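Local coordinates for putative uncharacterized protein (Leishmania major, PDB 3M3I) that is of unknown function but has a cupin-type beta-barrel fold of the DUF985 family and forms a two-chain assembly, at residues Ile63-Thr68 and Phe156-Ala161; Met85-Asp90 and Leu173-Val178. All blocks are in the same frame, centred on the assembly; numbering follows the deposited sequence.

Both contacts lie in the cupin barrel, their centres about 8 Å apart, and they share a seam. Strand 172-179, half of contact 2, runs antiparallel to strand 56-67, half of contact 1; Phe65 O and Val174 N, 2.8 Å apart, and Ile63 N and Cys176 O, 2.9 Å apart, probably hydrogen-bond there. Contact 2 is therefore pairing within one sheet, whereas contact 1 reaches from that sheet across the barrel interior to strand 155-159 of the other. The segments alternate along the chain. Both contacts also touch the second subunit, contact 2 more extensively, through Met85, His87, Leu173, Ser175 and Ile177.

Contact 1 (Ile63-Thr68 and Phe156-Ala161); sequences IYFLCT and FGSSVA
Strands 63-67 and 156-159 come no nearer than 8.1 Å between axes, with their directions 61° apart, so side chains join them instead of a direct backbone pairing. The chains are closest just past the strand ends, where the CA atoms of Thr68 and Val160 are 5.7 Å apart. Cys67 carries much of the contact. With SG anti to the backbone N (chi1 -163°), the thiol reaches across to Ser158, its SG 3.3 Å from Ser158 OG, and SG also lies 3.8 Å from Ser159 CA. The same Ser158 hydroxyl approaches the Phe65 ring obliquely, Ser158 OG being 3.6 Å from Phe65 CE2, so one hydroxyl lies beside both the ring and the sulfur. One residue pair further on the contact turns apolar: the CG2 branch of Val160 packs against the CB of Cys67 at 3.8 Å and also touches the carbonyl oxygen of that cysteine. Beyond this methyl, a water accepts the N-H of Val160 (3.0 Å from its N); its link to Thr68 O, at 2.4 Å, is implausibly short, which leaves a water bridge between the backbones doubtful. Ser159 turns its side chain the other way and hydrogen-bonds through OG to His95 NE2. Leu92 of strand 92-98 packs against both Cys67 and Ser158, while the Phe65 ring meets that of Trp84 at a steep angle. On its two edges strand 56-67 is hydrogen-bonded to strands 38-44 and 172-179, so this buried contact joins the two sheets of the cupin barrel from the inside.

Contact 2 (Met85-Asp90 and Leu173-Val178); sequences MYHAGD and LVSCIV
A classic beta bulge interrupts the antiparallel pairing of strand 81-87 with strand 172-179, His87 and Ala88 both facing Leu173. Before it the register is regular: Met85 and Ser175 form a hydrogen-bonded pair, Met85 N giving a nearly straight bond (2.9 Å, 173°) to Ser175 O, and Ser175 N returning one to Met85 O. Tyr86 and Val174 follow as a non-hydrogen-bonded pair, with Val174 CB against Met85 O. At the bulge Leu173 O accepts from His87 N at 3.2 Å and weakly from Ala88 N, while Leu173 N bonds back to Ala88 O. The imidazole of His87 lies over the strands with Met85 O above the centre of one face. Its CG is anti to the carbonyl carbon (chi1 -72°), which carries the ring back along the strand to Ser175, where OG meets NE2 at the ring edge in a very short hydrogen bond of 2.5 Å. ND1 bonds to Tyr86 O of the second subunit, so both ring nitrogens are engaged and the histidine's rotation is fixed. Met85, bent at chi2 and chi3, brings CE within 3.4 Å of Ile177 CD1. Tyr86 OH closes the corner by donating to a lone pair of Gly89 O at 2.7 Å. Chain 85-90 thus leaves the pair at a bulge and turns a corner toward the other sheet, consistent with a cupin barrel, beside the subunit interface.

Contact 1 (Ile63-Thr68 and Phe156-Ala161)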
# COMPACT_ATOMS: atom_id res chain seq x y z
N ILE A 63 -7.33 1.33 -3.37
CA ILE A 63 -8.36 0.33 -3.61
C ILE A 63 -7.94 -1.04 -3.11
O ILE A 63 -6.76 -1.30 -2.91
CB ILE A 63 -8.72 0.17 -5.11
CG1 ILE A 63 -7.56 -0.40 -5.91
CG2 ILE A 63 -9.15 1.50 -5.74
CD1 ILE A 63 -7.96 -0.87 -7.30
N TYR A 64 -8.92 -1.90 -2.87
CA TYR A 64 -8.70 -3.32 -2.74
C TYR A 64 -8.89 -3.93 -4.14
O TYR A 64 -9.85 -3.64 -4.81
CB TYR A 64 -9.72 -3.91 -1.81
CG TYR A 64 -9.54 -3.61 -0.34
CD1 TYR A 64 -8.43 -4.08 0.36
CD2 TYR A 64 -10.49 -2.91 0.36
CE1 TYR A 64 -8.29 -3.83 1.72
CE2 TYR A 64 -10.35 -2.65 1.71
CZ TYR A 64 -9.26 -3.12 2.38
OH TYR A 64 -9.13 -2.87 3.73
N PHE A 65 -7.96 -4.76 -4.58
CA PHE A 65 -8.09 -5.42 -5.87
C PHE A 65 -7.93 -6.93 -5.72
O PHE A 65 -6.94 -7.39 -5.18
CB PHE A 65 -7.06 -4.88 -6.85
CG PHE A 65 -7.21 -5.44 -8.23
CD1 PHE A 65 -8.18 -4.94 -9.08
CD2 PHE A 65 -6.42 -6.49 -8.65
CE1 PHE A 65 -8.34 -5.47 -10.35
CE2 PHE A 65 -6.58 -7.02 -9.92
CZ PHE A 65 -7.54 -6.51 -10.77
N LEU A 66 -8.91 -7.69 -6.22
CA LEU A 66 -8.83 -9.16 -6.24
C LEU A 66 -8.88 -9.67 -7.68
O LEU A 66 -9.60 -9.14 -8.52
CB LEU A 66 -9.92 -9.77 -5.35
CG LEU A 66 -10.08 -11.30 -5.24
CD1 LEU A 66 -10.76 -11.72 -3.92
CD2 LEU A 66 -10.86 -11.86 -6.42
N CYS A 67 -8.09 -10.71 -7.94
CA CYS A 67 -7.89 -11.27 -9.27
C CYS A 67 -8.12 -12.79 -9.16
O CYS A 67 -7.78 -13.38 -8.16
CB CYS A 67 -6.46 -10.97 -9.71
SG CYS A 67 -6.04 -11.11 -11.46
N THR A 68 -8.73 -13.39 -10.19
CA THR A 68 -8.97 -14.83 -10.24
C THR A 68 -8.46 -15.37 -11.58
O THR A 68 -8.15 -14.58 -12.47
CB THR A 68 -10.47 -15.16 -10.08
OG1 THR A 68 -11.23 -14.32 -10.96
CG2 THR A 68 -10.94 -14.94 -8.65
N PHE A 156 0.10 -2.57 -18.75
CA PHE A 156 0.18 -3.67 -17.78
C PHE A 156 -1.15 -4.35 -17.43
O PHE A 156 -2.23 -3.78 -17.62
CB PHE A 156 0.83 -3.17 -16.49
CG PHE A 156 -0.01 -2.22 -15.70
CD1 PHE A 156 -0.29 -0.96 -16.18
CD2 PHE A 156 -0.48 -2.56 -14.46
CE1 PHE A 156 -1.05 -0.08 -15.45
CE2 PHE A 156 -1.23 -1.68 -13.72
CZ PHE A 156 -1.51 -0.44 -14.21
N GLY A 157 -1.07 -5.56 -16.89
CA GLY A 157 -2.26 -6.33 -16.51
C GLY A 157 -1.90 -7.33 -15.43
O GLY A 157 -0.75 -7.39 -15.05
N SER A 158 -2.87 -8.10 -14.95
CA SER A 158 -2.57 -9.10 -13.93
C SER A 158 -3.34 -10.41 -14.11
O SER A 158 -4.37 -10.44 -14.76
CB SER A 158 -2.77 -8.52 -12.53
OG SER A 158 -4.13 -8.47 -12.15
N SER A 159 -2.79 -11.49 -13.55
CA SER A 159 -3.40 -12.81 -13.62
C SER A 159 -2.98 -13.69 -12.46
O SER A 159 -2.01 -13.39 -11.76
CB SER A 159 -3.05 -13.52 -14.94
OG SER A 159 -1.68 -13.87 -14.99
N VAL A 160 -3.73 -14.77 -12.26
CA VAL A 160 -3.41 -15.77 -11.24
C VAL A 160 -3.44 -17.15 -11.87
O VAL A 160 -4.32 -17.45 -12.67
CB VAL A 160 -4.42 -15.75 -10.08
CG1 VAL A 160 -3.93 -16.63 -8.93
CG2 VAL A 160 -4.67 -14.31 -9.61
N ALA A 161 -2.47 -17.98 -11.50
CA ALA A 161 -2.32 -19.33 -12.05
C ALA A 161 -3.44 -20.25 -11.57
O ALA A 161 -3.90 -20.14 -10.42
CB ALA A 161 -0.94 -19.92 -11.68
O HOH W 1 -6.20 -14.45 -13.93

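Contact 2 (Met85-Asp90 and Leu173-Val178)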
# COMPACT_ATOMS: atom_id res chain seq x y z
N MET A 85 0.30 -4.06 -3.15
CA MET A 85 0.69 -4.67 -1.87
C MET A 85 -0.04 -5.99 -1.64
O MET A 85 -1.25 -5.98 -1.57
CB MET A 85 0.31 -3.75 -0.71
CG MET A 85 1.38 -2.80 -0.24
SD MET A 85 1.50 -1.24 -1.10
CE MET A 85 -0.21 -0.75 -1.36
N TYR A 86 0.69 -7.08 -1.45
CA TYR A 86 0.11 -8.40 -1.19
C TYR A 86 -0.56 -8.52 0.20
O TYR A 86 0.03 -8.16 1.21
CB TYR A 86 1.18 -9.49 -1.34
CG TYR A 86 0.69 -10.86 -0.93
CD1 TYR A 86 0.72 -11.26 0.41
CD2 TYR A 86 0.17 -11.76 -1.88
CE1 TYR A 86 0.28 -12.52 0.80
CE2 TYR A 86 -0.29 -13.03 -1.49
CZ TYR A 86 -0.24 -13.39 -0.15
OH TYR A 86 -0.70 -14.62 0.25
N HIS A 87 -1.79 -9.06 0.23
CA HIS A 87 -2.54 -9.29 1.48
C HIS A 87 -2.83 -10.76 1.73
O HIS A 87 -2.66 -11.24 2.85
CB HIS A 87 -3.87 -8.53 1.44
CG HIS A 87 -3.74 -7.05 1.58
ND1 HIS A 87 -2.86 -6.46 2.46
CD2 HIS A 87 -4.41 -6.04 0.98
CE1 HIS A 87 -2.98 -5.15 2.38
NE2 HIS A 87 -3.91 -4.87 1.50
N ALA A 88 -3.31 -11.47 0.71
CA ALA A 88 -3.73 -12.88 0.86
C ALA A 88 -3.87 -13.67 -0.46
O ALA A 88 -3.85 -13.11 -1.55
CB ALA A 88 -5.04 -12.96 1.66
N GLY A 89 -3.99 -15.00 -0.31
CA GLY A 89 -4.20 -15.91 -1.44
C GLY A 89 -2.92 -16.23 -2.19
O GLY A 89 -1.82 -16.06 -1.68
N ASP A 90 -3.08 -16.68 -3.43
CA ASP A 90 -1.95 -16.88 -4.33
C ASP A 90 -1.18 -15.58 -4.69
O ASP A 90 -1.72 -14.46 -4.59
CB ASP A 90 -2.43 -17.50 -5.64
CG ASP A 90 -3.04 -18.88 -5.46
OD1 ASP A 90 -2.46 -19.74 -4.74
OD2 ASP A 90 -4.11 -19.12 -6.06
N LEU A 173 -5.67 -11.47 -3.42
CA LEU A 173 -6.16 -10.18 -2.95
C LEU A 173 -4.98 -9.24 -2.67
O LEU A 173 -4.00 -9.62 -2.03
CB LEU A 173 -7.00 -10.37 -1.69
CG LEU A 173 -7.49 -9.14 -0.92
CD1 LEU A 173 -8.42 -8.28 -1.75
CD2 LEU A 173 -8.17 -9.56 0.38
N VAL A 174 -5.08 -8.01 -3.15
CA VAL A 174 -4.06 -7.00 -2.90
C VAL A 174 -4.74 -5.68 -2.57
O VAL A 174 -5.96 -5.55 -2.62
CB VAL A 174 -3.10 -6.78 -4.14
CG1 VAL A 174 -2.29 -8.01 -4.44
CG2 VAL A 174 -3.88 -6.35 -5.38
N SER A 175 -3.91 -4.70 -2.21
CA SER A 175 -4.30 -3.31 -2.23
C SER A 175 -3.48 -2.63 -3.31
O SER A 175 -2.32 -2.98 -3.50
CB SER A 175 -4.06 -2.65 -0.88
OG SER A 175 -4.96 -3.14 0.08
N CYS A 176 -4.09 -1.67 -4.01
CA CYS A 176 -3.40 -0.83 -4.96
C CYS A 176 -3.51 0.64 -4.55
O CYS A 176 -4.56 1.09 -4.12
CB CYS A 176 -3.97 -1.01 -6.36
SG CYS A 176 -3.98 -2.70 -6.95
N ILE A 177 -2.42 1.38 -4.70
CA ILE A 177 -2.43 2.83 -4.46
C ILE A 177 -1.93 3.52 -5.71
O ILE A 177 -0.84 3.23 -6.15
CB ILE A 177 -1.54 3.20 -3.26
CG1 ILE A 177 -1.94 2.37 -2.04
CG2 ILE A 177 -1.65 4.67 -2.91
CD1 ILE A 177 -0.96 2.54 -0.91
N VAL A 178 -2.73 4.40 -6.30
CA VAL A 178 -2.28 5.21 -7.42
C VAL A 178 -1.98 6.61 -6.91
O VAL A 178 -2.80 7.18 -6.20
CB VAL A 178 -3.31 5.26 -8.57
CG1 VAL A 178 -2.69 5.90 -9.80
CG2 VAL A 178 -3.83 3.87 -8.88